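Local coordinates for terminal oxygenase component of carbazole (Janthinobacterium sp., PDB 7BUG), which catalyses the angular dioxygenation of carbazole at C-9a and C-1, as the Rieske-type terminal oxygenase of carbazole 1,9a-dioxygenase, at residues I186-L192 and G328-D333; N196-L200 and A252-V258; L121-P125 and Y136-G140; R26-Y30 and P142-D148. One frame throughout, in Å; residues are numbered along the deposited sequence. Where two conformers were deposited one is given.

The four contacts fall into two touching pairs, one in the catalytic domain and one at the Rieske-domain sheet. Contact 1 holds the mononuclear iron through His-187 and Asp-333; contact 2 packs against it, their centres about 13 Å apart, with Leu-192 CG 3.7 Å from Leu-198 CD1. Contacts 3 and 4 share neighbouring strands of one antiparallel sheet: a probable hydrogen bond runs from Asn-27 N to Leu-137 O at 2.8 Å, and Arg-26 NE meets Asp-139 OD2 in a salt bridge of 2.9 Å. Contacts 1 and 4 lie about 31 Å apart between centres. The Lys-122 side chain is about 11 Å from that of Cys-69, a [2Fe-2S] cluster ligand.

Contact 1: I186-L192 and G328-D333; sequences IHKDSIL and GFNNDD. With FE2 (Fe (II) ion), chain E.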
# COMPACT_ATOMS: atom_id res chain seq x y z
N ILE A 186 -29.19 -3.25 13.91
CA ILE A 186 -28.39 -4.29 13.22
C ILE A 186 -28.55 -5.67 13.85
O ILE A 186 -28.15 -6.63 13.21
CB ILE A 186 -26.91 -3.89 13.10
CG1 ILE A 186 -26.12 -4.13 14.40
CG2 ILE A 186 -26.81 -2.45 12.65
CD1 ILE A 186 -24.63 -3.87 14.27
N HIS A 187 -29.02 -5.76 15.10
CA HIS A 187 -29.09 -7.01 15.88
C HIS A 187 -30.49 -7.67 15.78
O HIS A 187 -30.66 -8.71 16.38
CB HIS A 187 -28.71 -6.73 17.33
CG HIS A 187 -27.31 -6.24 17.50
ND1 HIS A 187 -26.24 -7.00 17.14
CD2 HIS A 187 -26.81 -5.14 18.09
CE1 HIS A 187 -25.12 -6.37 17.45
NE2 HIS A 187 -25.45 -5.24 18.01
N LYS A 188 -31.37 -7.08 14.98
CA LYS A 188 -32.81 -7.47 14.93
C LYS A 188 -32.96 -8.93 14.46
O LYS A 188 -33.91 -9.58 14.90
CB LYS A 188 -33.61 -6.48 14.09
CG LYS A 188 -33.30 -6.46 12.60
CD LYS A 188 -33.88 -5.25 11.92
CE LYS A 188 -33.59 -5.22 10.43
NZ LYS A 188 -32.14 -4.97 10.15
N ASP A 189 -32.03 -9.48 13.70
CA ASP A 189 -32.11 -10.88 13.20
C ASP A 189 -31.15 -11.80 13.94
O ASP A 189 -30.95 -12.95 13.48
CB ASP A 189 -31.84 -10.96 11.70
CG ASP A 189 -32.81 -10.16 10.85
OD1 ASP A 189 -33.99 -10.15 11.23
OD2 ASP A 189 -32.38 -9.56 9.82
N SER A 190 -30.56 -11.38 15.07
CA SER A 190 -29.57 -12.23 15.78
C SER A 190 -30.22 -13.51 16.31
O SER A 190 -31.30 -13.39 16.84
CB SER A 190 -28.90 -11.50 16.93
OG SER A 190 -28.01 -12.40 17.57
N ILE A 191 -29.51 -14.62 16.23
CA ILE A 191 -29.88 -15.94 16.82
C ILE A 191 -30.11 -15.73 18.32
O ILE A 191 -31.04 -16.36 18.86
CB ILE A 191 -28.79 -16.99 16.54
CG1 ILE A 191 -29.18 -18.37 17.06
CG2 ILE A 191 -27.44 -16.55 17.10
CD1 ILE A 191 -30.22 -19.09 16.22
N LEU A 192 -29.31 -14.85 18.98
CA LEU A 192 -29.41 -14.67 20.46
C LEU A 192 -30.81 -14.13 20.78
O LEU A 192 -31.45 -14.61 21.72
CB LEU A 192 -28.31 -13.72 20.98
CG LEU A 192 -28.48 -13.24 22.42
CD1 LEU A 192 -28.25 -14.37 23.39
CD2 LEU A 192 -27.51 -12.10 22.76
N GLY A 328 -22.46 -14.87 17.97
CA GLY A 328 -23.72 -14.80 17.19
C GLY A 328 -24.50 -13.50 17.34
O GLY A 328 -25.42 -13.23 16.53
N PHE A 329 -24.22 -12.68 18.34
CA PHE A 329 -24.82 -11.33 18.42
C PHE A 329 -23.78 -10.29 17.99
O PHE A 329 -24.06 -9.41 17.12
CB PHE A 329 -25.33 -11.10 19.84
CG PHE A 329 -26.08 -9.84 20.06
CD1 PHE A 329 -27.45 -9.76 19.85
CD2 PHE A 329 -25.43 -8.70 20.51
CE1 PHE A 329 -28.15 -8.60 20.14
CE2 PHE A 329 -26.12 -7.53 20.73
CZ PHE A 329 -27.48 -7.47 20.55
N ASN A 330 -22.58 -10.36 18.57
CA ASN A 330 -21.59 -9.25 18.34
C ASN A 330 -20.87 -9.34 16.99
O ASN A 330 -20.25 -8.35 16.60
CB ASN A 330 -20.56 -9.10 19.46
CG ASN A 330 -21.20 -8.59 20.73
OD1 ASN A 330 -21.06 -9.24 21.76
ND2 ASN A 330 -21.89 -7.46 20.70
N ASN A 331 -20.94 -10.48 16.28
CA ASN A 331 -20.33 -10.53 14.93
C ASN A 331 -20.89 -9.42 14.05
O ASN A 331 -20.11 -8.89 13.25
CB ASN A 331 -20.51 -11.90 14.28
CG ASN A 331 -19.47 -12.91 14.68
OD1 ASN A 331 -18.49 -12.62 15.39
ND2 ASN A 331 -19.67 -14.14 14.22
N ASP A 332 -22.16 -9.03 14.19
CA ASP A 332 -22.73 -7.94 13.36
C ASP A 332 -22.08 -6.60 13.73
O ASP A 332 -21.95 -5.76 12.89
CB ASP A 332 -24.25 -7.88 13.41
CG ASP A 332 -24.92 -9.05 12.67
OD1 ASP A 332 -24.40 -9.46 11.59
OD2 ASP A 332 -25.89 -9.57 13.22
N ASP A 333 -21.66 -6.42 14.98
CA ASP A 333 -20.94 -5.19 15.37
C ASP A 333 -19.62 -5.11 14.61
O ASP A 333 -19.18 -3.97 14.32
CB ASP A 333 -20.67 -5.18 16.87
CG ASP A 333 -21.94 -4.95 17.66
OD1 ASP A 333 -22.72 -4.02 17.32
OD2 ASP A 333 -22.19 -5.71 18.54
FE FE2 E . -23.97 -4.03 18.92
O HOH W 1 -26.46 -9.45 15.73
O HOH W 2 -27.09 -14.27 14.75
O HOH W 3 -24.24 -4.31 20.69
O HOH W 4 -22.36 -2.97 19.98
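With CG of His-187 anti to its carbonyl carbon (chi1 -63°) and CG of Phe-329 anti to its backbone N (chi1 -175°), the two rings meet face to face, centroids 3.8 Å apart, beside the iron of a facial triad of two histidines and one carboxylate, the mononuclear site of Rieske oxygenases. NE2 of His-187 binds the iron(II) ion at 2.1 Å. Asp-333 grips the iron unevenly, OD1 at 2.0 Å and OD2 at 2.5 Å, and His-183 with two waters completes the coordination. The Asp-333 carboxylate stands steeply to the imidazole, planes 73° apart, and its OD2 also accepts from Asn-330 ND2 at 2.8 Å, a bond that steadies the rotation of the group. The imidazole is sandwiched: Phe-329 covers one face and Ile-186 CG1 the opposite one. At the ring's edge ND1 donates to a water, which in turn donates to Phe-329 O and to OD2 of Asp-332, itself tied through OD1 to Trp-335. Were Phe-329 an alanine, one face of the imidazole would lose its cover, and the ring would probably be less firmly set against the iron. Leu-192 CD2 also packs on Phe-329, 3.7 Å from CD1. Ser-190 caps the helix that follows, OG accepting from Leu-192 N while it donates to Gly-328 O at 2.9 Å, from above that carbonyl's plane.

Contact 2: N196-L200 and A252-V258; sequences NDLAL and AYGEKIV
Leu-200 and Ala-252 form an antiparallel hydrogen-bonded pair: Leu-200 N donates to Ala-252 O at 3.1 Å, and Ala-252 N returns a nearly straight bond to Leu-200 O at 2.8 Å. Further along, the backbones bridge again at Leu-198 and Lys-256, where Lys-256 N reaches Asp-197 O at 3.2 Å and Ala-199 N reaches Lys-256 O at 3.0 Å. Between these two bridges Gly-254 brings its CA to 3.2 Å from Asp-197 O in a CA-H...O contact, with no room for a side chain there. Among the polar side chains, the extended Lys-256 crosses Asn-196 at about a right angle, and NZ donates to Asn-196 OD1 at 2.6 Å from above the amide carbonyl plane. Asn-277 OD1 ties the pair together, accepting from both NZ and Asn-196 ND2. Like charges also meet: Asp-197 and Glu-255 lie side by side, OD2 only 3.1 Å from OE1, which would tend to favour a proton or cation between them. Asp-197 is a known magnesium ligand of this protein, though no magnesium is bound at it in this chain. Apolar contacts flank the bridges, Leu-198 CD2 resting 3.8 Å from Val-258 CG1 and Leu-200 CB against Ala-252 CB. Leu-200 then touches the iron ligand His-187. All this follows a Schellman motif ending helix 191-195, in which Leu-198 N bonds Val-193 O and Asp-197, at positive phi, is the C-prime residue.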
# COMPACT_ATOMS: atom_id res chain seq x y z
N ASN A 196 -32.76 -16.80 22.83
CA ASN A 196 -32.76 -16.40 24.27
C ASN A 196 -33.93 -15.46 24.54
O ASN A 196 -34.02 -14.95 25.65
CB ASN A 196 -31.45 -15.77 24.76
CG ASN A 196 -31.31 -15.89 26.27
OD1 ASN A 196 -31.66 -16.94 26.82
ND2 ASN A 196 -30.80 -14.84 26.92
N ASP A 197 -34.83 -15.25 23.58
CA ASP A 197 -36.16 -14.68 23.88
C ASP A 197 -36.05 -13.23 24.36
O ASP A 197 -36.88 -12.83 25.20
CB ASP A 197 -36.83 -15.53 24.97
CG ASP A 197 -38.30 -15.73 24.71
OD1 ASP A 197 -38.60 -16.18 23.60
OD2 ASP A 197 -39.11 -15.39 25.59
N LEU A 198 -35.11 -12.44 23.82
CA LEU A 198 -34.88 -11.07 24.33
C LEU A 198 -35.96 -10.11 23.83
O LEU A 198 -36.31 -10.16 22.65
CB LEU A 198 -33.50 -10.58 23.87
CG LEU A 198 -32.32 -11.45 24.25
CD1 LEU A 198 -31.00 -10.83 23.78
CD2 LEU A 198 -32.27 -11.67 25.76
N ALA A 199 -36.42 -9.21 24.68
CA ALA A 199 -37.04 -7.95 24.25
C ALA A 199 -35.93 -7.13 23.58
O ALA A 199 -34.94 -6.78 24.25
CB ALA A 199 -37.62 -7.20 25.41
N LEU A 200 -36.01 -6.91 22.29
CA LEU A 200 -35.04 -5.99 21.65
C LEU A 200 -35.84 -5.09 20.73
O LEU A 200 -36.34 -5.56 19.70
CB LEU A 200 -33.99 -6.78 20.87
CG LEU A 200 -32.80 -5.94 20.38
CD1 LEU A 200 -31.86 -5.64 21.55
CD2 LEU A 200 -32.05 -6.63 19.24
N ALA A 252 -38.06 -7.33 18.46
CA ALA A 252 -38.02 -8.70 18.99
C ALA A 252 -38.97 -8.79 20.19
O ALA A 252 -38.66 -8.19 21.26
CB ALA A 252 -36.62 -9.09 19.37
N TYR A 253 -40.08 -9.50 20.00
CA TYR A 253 -41.16 -9.64 21.01
C TYR A 253 -40.86 -10.92 21.82
O TYR A 253 -41.36 -12.02 21.49
CB TYR A 253 -42.52 -9.59 20.31
CG TYR A 253 -43.04 -8.21 19.96
CD1 TYR A 253 -43.43 -7.31 20.95
CD2 TYR A 253 -43.21 -7.83 18.64
CE1 TYR A 253 -43.93 -6.06 20.63
CE2 TYR A 253 -43.72 -6.58 18.31
CZ TYR A 253 -44.08 -5.69 19.31
OH TYR A 253 -44.59 -4.47 18.97
N GLY A 254 -39.98 -10.76 22.82
CA GLY A 254 -39.57 -11.77 23.81
C GLY A 254 -39.80 -11.27 25.22
O GLY A 254 -40.21 -10.11 25.39
N GLU A 255 -39.54 -12.12 26.22
CA GLU A 255 -39.92 -11.85 27.64
C GLU A 255 -38.72 -11.29 28.42
O GLU A 255 -38.99 -10.49 29.34
CB GLU A 255 -40.52 -13.13 28.24
CG GLU A 255 -41.95 -13.36 27.77
CD GLU A 255 -42.46 -14.79 27.70
OE1 GLU A 255 -41.68 -15.69 27.30
OE2 GLU A 255 -43.65 -15.01 28.03
N LYS A 256 -37.48 -11.66 28.07
CA LYS A 256 -36.25 -11.41 28.87
C LYS A 256 -35.85 -9.95 28.66
O LYS A 256 -35.51 -9.60 27.53
CB LYS A 256 -35.08 -12.32 28.49
CG LYS A 256 -34.97 -13.60 29.30
CD LYS A 256 -34.27 -14.71 28.61
CE LYS A 256 -34.07 -15.90 29.50
NZ LYS A 256 -33.21 -16.91 28.88
N ILE A 257 -35.98 -9.14 29.71
CA ILE A 257 -35.52 -7.73 29.75
C ILE A 257 -34.01 -7.73 30.00
O ILE A 257 -33.58 -8.32 31.00
CB ILE A 257 -36.27 -6.90 30.79
CG1 ILE A 257 -37.79 -6.93 30.54
CG2 ILE A 257 -35.73 -5.48 30.84
CD1 ILE A 257 -38.57 -6.12 31.55
N VAL A 258 -33.23 -7.14 29.09
CA VAL A 258 -31.75 -7.03 29.22
C VAL A 258 -31.35 -5.57 28.97
O VAL A 258 -32.18 -4.74 28.54
CB VAL A 258 -30.99 -7.99 28.28
CG1 VAL A 258 -31.23 -9.44 28.65
CG2 VAL A 258 -31.31 -7.72 26.82

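Contact 3: L121-P125 and Y136-G140; sequences LKTYP and YLGDG
The Tyr-124 ring takes Leu-137 CD2 over one face, a CH-pi contact 3.9 Å from the ring centroid and 14° off its normal. At the ring's edge, near its plane, Gly-138 O comes to 3.3 Å from CD1 of Tyr-124. Beside it Pro-125 and Tyr-136 lie alongside each other, CB to CB 3.9 Å, with a backbone bond from Tyr-136 N to Pro-125 O of 2.9 Å. Lys-122, its chain bent at chi2 (71°), crosses Asp-139 at about a right angle and sets NZ 2.7 Å from OD1, a salt bridge on the anti lone pair. The same NZ donates to a water lying near Thr-123 O and Gly-138 O. One shell out, Arg-26 steadies both sides: its NE bridges to Asp-139 OD2 and its NH2 bonds Tyr-124 OH, which also pairs with Glu-51 OE1. A phenylalanine at Tyr-124 would keep the ring against Leu-137, but Glu-51 and Arg-26 would probably be left without the hydroxyl they share. Leu-137 is the centre of an inverse gamma turn. The whole is the open end of the beta hairpin 123-129/132-137, inside the antiparallel sheet of the Rieske domain.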
# COMPACT_ATOMS: atom_id res chain seq x y z
N LEU A 121 15.86 -0.06 28.86
CA LEU A 121 14.76 -0.28 27.92
C LEU A 121 13.46 0.04 28.64
O LEU A 121 13.28 -0.31 29.83
CB LEU A 121 14.85 -1.75 27.50
CG LEU A 121 13.87 -2.29 26.48
CD1 LEU A 121 13.82 -1.44 25.23
CD2 LEU A 121 14.27 -3.72 26.13
N LYS A 122 12.54 0.68 27.95
CA LYS A 122 11.24 1.04 28.54
C LYS A 122 10.51 -0.20 29.03
O LYS A 122 10.52 -1.26 28.33
CB LYS A 122 10.42 1.80 27.48
CG LYS A 122 9.07 2.24 27.99
CD LYS A 122 9.16 3.36 28.98
CE LYS A 122 7.89 4.18 29.09
NZ LYS A 122 7.95 5.11 30.23
N THR A 123 9.96 -0.11 30.24
CA THR A 123 9.09 -1.15 30.79
C THR A 123 7.75 -0.48 31.02
O THR A 123 7.65 0.79 31.12
CB THR A 123 9.64 -1.76 32.09
OG1 THR A 123 9.68 -0.69 33.04
CG2 THR A 123 10.99 -2.40 31.88
N TYR A 124 6.73 -1.30 31.08
CA TYR A 124 5.36 -0.91 31.44
C TYR A 124 4.89 -1.80 32.56
O TYR A 124 5.10 -3.02 32.54
CB TYR A 124 4.42 -0.93 30.23
CG TYR A 124 4.76 0.15 29.25
CD1 TYR A 124 4.55 1.49 29.53
CD2 TYR A 124 5.25 -0.16 27.99
CE1 TYR A 124 4.84 2.49 28.61
CE2 TYR A 124 5.57 0.81 27.06
CZ TYR A 124 5.36 2.15 27.37
OH TYR A 124 5.62 3.08 26.44
N PRO A 125 4.13 -1.22 33.51
CA PRO A 125 3.47 -2.02 34.53
C PRO A 125 2.48 -3.03 33.93
O PRO A 125 1.81 -2.72 32.93
CB PRO A 125 2.72 -1.01 35.41
CG PRO A 125 3.41 0.31 35.15
CD PRO A 125 3.91 0.22 33.71
N TYR A 136 -0.34 -1.09 31.75
CA TYR A 136 -0.44 0.37 31.93
C TYR A 136 0.44 1.01 30.88
O TYR A 136 1.65 0.99 31.05
CB TYR A 136 -0.03 0.77 33.33
CG TYR A 136 -0.20 2.26 33.53
CD1 TYR A 136 -1.46 2.81 33.63
CD2 TYR A 136 0.90 3.10 33.58
CE1 TYR A 136 -1.62 4.17 33.82
CE2 TYR A 136 0.74 4.46 33.81
CZ TYR A 136 -0.53 4.98 33.94
OH TYR A 136 -0.64 6.33 34.16
N LEU A 137 -0.14 1.41 29.75
CA LEU A 137 0.65 2.03 28.66
C LEU A 137 0.80 3.52 29.00
O LEU A 137 0.04 4.32 28.54
CB LEU A 137 0.00 1.78 27.31
CG LEU A 137 0.89 1.85 26.07
CD1 LEU A 137 1.58 3.20 25.89
CD2 LEU A 137 1.93 0.75 26.07
N GLY A 138 1.76 3.78 29.86
CA GLY A 138 1.98 5.12 30.38
C GLY A 138 3.26 5.19 31.17
O GLY A 138 3.91 4.18 31.41
N ASP A 139 3.50 6.37 31.67
CA ASP A 139 4.78 6.78 32.28
C ASP A 139 4.51 7.07 33.75
O ASP A 139 3.39 7.44 34.09
CB ASP A 139 5.28 8.04 31.60
CG ASP A 139 5.32 7.85 30.10
OD1 ASP A 139 5.96 6.83 29.67
OD2 ASP A 139 4.61 8.65 29.41
N GLY A 140 5.46 6.76 34.61
CA GLY A 140 5.31 7.06 36.04
C GLY A 140 4.47 6.04 36.76
O GLY A 140 4.18 4.95 36.21
O HOH W 5 6.59 3.07 32.03

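Contact 4: R26-Y30 and P142-D148; sequences RNHWY and PPPLARD. With MXE (2-methoxyethanol), chain N.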
# COMPACT_ATOMS: atom_id res chain seq x y z
N ARG A 26 -2.83 7.63 26.18
CA ARG A 26 -1.70 7.20 26.99
C ARG A 26 -2.06 7.34 28.48
O ARG A 26 -2.97 8.10 28.79
CB ARG A 26 -0.43 7.95 26.59
CG ARG A 26 0.85 7.37 27.17
CD ARG A 26 2.05 8.16 26.64
NE ARG A 26 3.25 7.53 27.11
CZ ARG A 26 3.77 6.42 26.58
NH1 ARG A 26 3.31 5.95 25.42
NH2 ARG A 26 4.84 5.88 27.13
N ASN A 27 -1.35 6.62 29.34
CA ASN A 27 -1.47 6.69 30.81
C ASN A 27 -2.80 6.10 31.27
O ASN A 27 -3.40 6.60 32.23
CB ASN A 27 -1.23 8.14 31.26
CG ASN A 27 0.10 8.65 30.79
OD1 ASN A 27 1.11 7.99 31.02
ND2 ASN A 27 0.16 9.77 30.08
N HIS A 28 -3.25 4.98 30.65
CA HIS A 28 -4.35 4.15 31.14
C HIS A 28 -3.93 2.68 31.05
O HIS A 28 -3.00 2.36 30.30
CB HIS A 28 -5.65 4.35 30.34
CG HIS A 28 -6.25 5.71 30.38
ND1 HIS A 28 -7.26 6.02 31.23
CD2 HIS A 28 -5.98 6.81 29.67
CE1 HIS A 28 -7.58 7.30 31.02
NE2 HIS A 28 -6.84 7.82 30.07
N TRP A 29 -4.62 1.87 31.81
CA TRP A 29 -4.58 0.41 31.76
C TRP A 29 -5.41 -0.07 30.58
O TRP A 29 -6.53 0.41 30.41
CB TRP A 29 -5.13 -0.18 33.05
CG TRP A 29 -4.31 0.06 34.27
CD1 TRP A 29 -4.53 0.99 35.24
CD2 TRP A 29 -3.19 -0.72 34.70
NE1 TRP A 29 -3.60 0.87 36.23
CE2 TRP A 29 -2.80 -0.20 35.96
CE3 TRP A 29 -2.48 -1.81 34.18
CZ2 TRP A 29 -1.71 -0.69 36.65
CZ3 TRP A 29 -1.45 -2.34 34.90
CH2 TRP A 29 -1.07 -1.79 36.12
N TYR A 30 -4.87 -1.08 29.89
CA TYR A 30 -5.60 -1.78 28.81
C TYR A 30 -5.43 -3.29 28.92
O TYR A 30 -4.31 -3.76 29.09
CB TYR A 30 -5.03 -1.38 27.44
CG TYR A 30 -5.30 0.06 27.10
CD1 TYR A 30 -6.49 0.45 26.54
CD2 TYR A 30 -4.37 1.04 27.37
CE1 TYR A 30 -6.74 1.77 26.20
CE2 TYR A 30 -4.61 2.37 27.09
CZ TYR A 30 -5.79 2.74 26.48
OH TYR A 30 -5.97 4.06 26.21
N PRO A 142 1.55 3.98 38.15
CA PRO A 142 0.21 3.79 37.64
C PRO A 142 -0.83 4.03 38.74
O PRO A 142 -0.53 3.84 39.94
CB PRO A 142 0.14 2.31 37.25
CG PRO A 142 1.24 1.65 38.03
CD PRO A 142 2.29 2.72 38.26
N PRO A 143 -2.06 4.40 38.33
CA PRO A 143 -3.21 4.44 39.22
C PRO A 143 -3.68 3.03 39.53
O PRO A 143 -3.26 2.05 38.88
CB PRO A 143 -4.31 5.11 38.40
CG PRO A 143 -3.99 4.63 36.99
CD PRO A 143 -2.48 4.60 36.93
N PRO A 144 -4.61 2.86 40.49
CA PRO A 144 -5.26 1.57 40.67
C PRO A 144 -5.91 1.15 39.33
O PRO A 144 -6.46 2.01 38.65
CB PRO A 144 -6.35 1.78 41.73
CG PRO A 144 -6.31 3.28 42.06
CD PRO A 144 -5.09 3.90 41.42
N LEU A 145 -5.91 -0.14 39.08
CA LEU A 145 -6.61 -0.72 37.91
C LEU A 145 -8.09 -0.37 37.97
O LEU A 145 -8.67 -0.08 36.89
CB LEU A 145 -6.39 -2.23 37.93
CG LEU A 145 -7.15 -2.98 36.84
CD1 LEU A 145 -6.72 -2.54 35.44
CD2 LEU A 145 -6.98 -4.45 36.99
N ALA A 146 -8.74 -0.34 39.14
CA ALA A 146 -10.16 0.04 39.25
C ALA A 146 -10.49 1.34 38.52
O ALA A 146 -11.64 1.48 38.10
CB ALA A 146 -10.57 0.17 40.70
N ARG A 147 -9.59 2.33 38.45
CA ARG A 147 -9.86 3.62 37.78
C ARG A 147 -10.31 3.38 36.33
O ARG A 147 -11.14 4.16 35.83
CB ARG A 147 -8.64 4.52 37.77
CG ARG A 147 -9.00 5.95 37.41
CD ARG A 147 -7.85 6.75 36.92
NE ARG A 147 -7.25 6.19 35.70
CZ ARG A 147 -6.09 6.60 35.20
NH1 ARG A 147 -5.48 7.66 35.72
NH2 ARG A 147 -5.56 6.02 34.13
N ASP A 148 -9.73 2.35 35.69
CA ASP A 148 -9.84 2.14 34.22
C ASP A 148 -10.65 0.89 33.97
O ASP A 148 -10.54 0.34 32.86
CB ASP A 148 -8.46 2.05 33.58
CG ASP A 148 -7.73 3.39 33.50
OD1 ASP A 148 -8.39 4.43 33.60
OD2 ASP A 148 -6.47 3.36 33.43
O1 MXE N . -7.81 -1.41 41.63
C1 MXE N . -6.87 -2.16 42.38
C2 MXE N . -5.48 -1.55 42.40
O2 MXE N . -4.68 -2.27 41.46
C3 MXE N . -3.86 -1.68 40.53
O HOH W 6 -2.79 8.15 34.78
O HOH W 7 -8.84 -0.90 31.25
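Trp-29, on the edge strand 28-32 of the Rieske-domain sheet, packs into the loop 142-148 that leads from that sheet toward the strand 158-167 of the catalytic domain. Its first torsion (chi1 -68°) turns the indole onto the loop. Trp-29 CB starts 3.7 Å from Leu-145 CD1, a methyl that also sits over the ring face at CG. CD1 finds Asp-148 OD2 at the ring's edge, while the CA of Leu-145 covers the five-membered ring in a CH-pi contact. Trp-29 NE1 donates to Pro-143 O at 2.9 Å, in the indole plane but from above the carbonyl's. At the far ring Trp-29 CZ2 touches Pro-142 CB at 3.6 Å. Behind this, four donors hold the Asp-148 carboxylate. Its OD2 accepts from Trp-29 N at 2.9 Å and from Arg-147 NH2; its OD1 takes His-28 ND1 at 3.1 Å and Arg-147 NE, from opposite faces of its plane. His-28 is fixed further by Gln-374, whose N bonds NE2. Arg-147 lies with Pro-143 CG over its guanidinium and reaches across the contact with NH2 to Asn-27 O, on a lone pair, at 2.9 Å. A 2-methoxyethanol binds on the loop, its O1 2.9 Å from Ala-146 N.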